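Local coordinates for short afifavidin (Afifella pfennigii, PDB 6HDT), which binds biotin in a strong non-covalent complex, as an avidin-family protein whose biological role is still obscure, at residues 10-14 with 65-70. Sequence-based numbering, arbitrary orientation.
Sequences SAEAF and TWGNFI
Ala13 and Phe14, at the C-terminal end of helix 7-14, lie against Gly67 and Asn68 of a beta hairpin. The helix packs at one end of the eight-stranded avidin barrel, remote from the bound biotin. The CA atoms of Phe14 and Asn68 are 4.2 Å apart. Residues Trp66 to Phe69 form a type II' turn joining strands 58-66 and 69-77. Gly67 takes its second position with a positive phi of 57°. Backbone hydrogen bonds run both ways between Trp66 and Phe69. Against the helix, the turn presents the Gly67 carbonyl: Phe14 CA makes a CA-H...O contact with Gly67 O at 3.4 Å.

Phe14 carries most of the helix side of the contact. Its CG is anti to the backbone N (chi1 -168°), and the ring reaches past the turn to the start of strand 69-77. Gly67 O lies at the ring edge, in its plane. Further out, CE1 of Phe14 is 3.8 Å from CB of Ile70, and CZ meets CG2 of the same isoleucine. These two side chains cross at about a right angle. Phe35 meets the Phe14 ring with planes at about 45°, and Ala93 also touches Phe14. Ser10 OG packs on Thr65 CG2 at 3.4 Å.

A water bridges the segments. It donates to Ser10 O at 2.7 Å, and to Thr65 OG1 and Gly67 O at 2.8 Å each. Thr65 OG1 in turn donates to Phe69 O. That carbonyl accepts Trp66 N from the opposite face of its plane.

The direct contact is thus van der Waals packing plus one CA-H...O contact, and hydrogen bonding between the segments passes through the water. The water helps satisfy the Ser10 carbonyl and the Thr65 hydroxyl, both on buried residues, and ties them to Gly67 O of the turn.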
loop_
_atom_site.group_PDB
_atom_site.type_symbol
_atom_site.label_atom_id
_atom_site.label_comp_id
_atom_site.label_asym_id
_atom_site.label_seq_id
_atom_site.Cartn_x
_atom_site.Cartn_y
_atom_site.Cartn_z
ATOM N N SER A 10 15.187 -7.226 -7.948
ATOM C CA SER A 10 14.342 -6.627 -6.931
ATOM C C SER A 10 14.201 -7.510 -5.642
ATOM O O SER A 10 14.195 -7.003 -4.492
ATOM C CB SER A 10 12.976 -6.279 -7.559
ATOM O OG SER A 10 12.160 -5.714 -6.599
ATOM N N ALA A 11 14.094 -8.826 -5.836
ATOM C CA ALA A 11 14.006 -9.760 -4.743
ATOM C C ALA A 11 15.299 -9.789 -3.967
ATOM O O ALA A 11 15.275 -9.833 -2.751
ATOM C CB ALA A 11 13.698 -11.155 -5.251
ATOM N N GLU A 12 16.424 -9.760 -4.664
ATOM C CA GLU A 12 17.722 -9.836 -3.968
ATOM C C GLU A 12 17.986 -8.548 -3.178
ATOM O O GLU A 12 18.493 -8.605 -2.062
ATOM C CB GLU A 12 18.861 -10.139 -4.935
ATOM C CG GLU A 12 18.836 -11.579 -5.457
ATOM C CD GLU A 12 19.890 -11.835 -6.516
ATOM O OE1 GLU A 12 20.852 -11.043 -6.581
ATOM O OE2 GLU A 12 19.754 -12.819 -7.287
ATOM N N ALA A 13 17.577 -7.403 -3.730
ATOM C CA ALA A 13 17.708 -6.158 -3.022
ATOM C C ALA A 13 16.837 -6.212 -1.765
ATOM O O ALA A 13 17.166 -5.635 -0.763
ATOM C CB ALA A 13 17.330 -4.981 -3.913
ATOM N N PHE A 14 15.695 -6.898 -1.816
ATOM C CA PHE A 14 14.889 -7.031 -0.604
ATOM C C PHE A 14 15.535 -7.940 0.453
ATOM O O PHE A 14 15.350 -7.721 1.635
ATOM C CB PHE A 14 13.478 -7.464 -0.964
ATOM C CG PHE A 14 12.505 -7.349 0.160
ATOM C CD1 PHE A 14 12.107 -6.099 0.651
ATOM C CD2 PHE A 14 11.968 -8.489 0.732
ATOM C CE1 PHE A 14 11.180 -6.026 1.667
ATOM C CE2 PHE A 14 11.021 -8.412 1.746
ATOM C CZ PHE A 14 10.640 -7.186 2.214
ATOM N N THR A 65 8.059 -1.963 -4.118
ATOM C CA THR A 65 9.245 -2.166 -3.294
ATOM C C THR A 65 10.382 -1.328 -3.843
ATOM O O THR A 65 10.416 -1.022 -5.031
ATOM C CB THR A 65 9.617 -3.658 -3.273
ATOM O OG1 THR A 65 10.820 -3.850 -2.521
ATOM C CG2 THR A 65 9.854 -4.196 -4.670
ATOM N N TRP A 66 11.281 -0.907 -2.956
ATOM C CA TRP A 66 12.590 -0.471 -3.369
ATOM C C TRP A 66 13.636 -0.872 -2.303
ATOM O O TRP A 66 13.432 -0.633 -1.116
ATOM C CB TRP A 66 12.669 1.045 -3.583
ATOM C CG TRP A 66 14.035 1.353 -3.984
ATOM C CD1 TRP A 66 15.081 1.699 -3.177
ATOM C CD2 TRP A 66 14.566 1.178 -5.281
ATOM N NE1 TRP A 66 16.229 1.803 -3.911
ATOM C CE2 TRP A 66 15.946 1.487 -5.214
ATOM C CE3 TRP A 66 14.007 0.813 -6.512
ATOM C CZ2 TRP A 66 16.769 1.455 -6.331
ATOM C CZ3 TRP A 66 14.823 0.786 -7.626
ATOM C CH2 TRP A 66 16.190 1.099 -7.532
ATOM N N GLY A 67 14.766 -1.424 -2.727
ATOM C CA GLY A 67 15.760 -1.826 -1.754
ATOM C C GLY A 67 15.139 -2.795 -0.763
ATOM O O GLY A 67 14.411 -3.740 -1.154
ATOM N N ASN A 68 15.371 -2.561 0.529
ATOM C CA ASN A 68 14.795 -3.441 1.540
ATOM C C ASN A 68 13.479 -2.916 2.103
ATOM O O ASN A 68 13.066 -3.331 3.155
ATOM C CB ASN A 68 15.800 -3.771 2.653
ATOM C CG ASN A 68 16.178 -2.578 3.466
ATOM O OD1 ASN A 68 16.564 -1.559 2.920
ATOM N ND2 ASN A 68 16.057 -2.683 4.781
ATOM N N PHE A 69 12.812 -2.052 1.354
ATOM C CA PHE A 69 11.548 -1.470 1.788
ATOM C C PHE A 69 10.436 -1.911 0.893
ATOM O O PHE A 69 10.630 -2.147 -0.293
ATOM C CB PHE A 69 11.660 0.060 1.775
ATOM C CG PHE A 69 12.757 0.556 2.656
ATOM C CD1 PHE A 69 12.571 0.587 4.026
ATOM C CD2 PHE A 69 13.944 0.988 2.120
ATOM C CE1 PHE A 69 13.584 1.019 4.868
ATOM C CE2 PHE A 69 14.979 1.406 2.959
ATOM C CZ PHE A 69 14.783 1.436 4.321
ATOM N N ILE A 70 9.264 -1.998 1.503
ATOM C CA ILE A 70 8.093 -2.530 0.852
ATOM C C ILE A 70 6.819 -1.906 1.393
ATOM O O ILE A 70 6.753 -1.505 2.539
ATOM C CB ILE A 70 8.050 -4.057 1.004
ATOM C CG1 ILE A 70 7.017 -4.686 0.043
ATOM C CG2 ILE A 70 7.824 -4.458 2.442
ATOM C CD1 ILE A 70 7.177 -6.195 -0.093
HETATM O O HOH W 1 13.291 -4.578 -3.614
#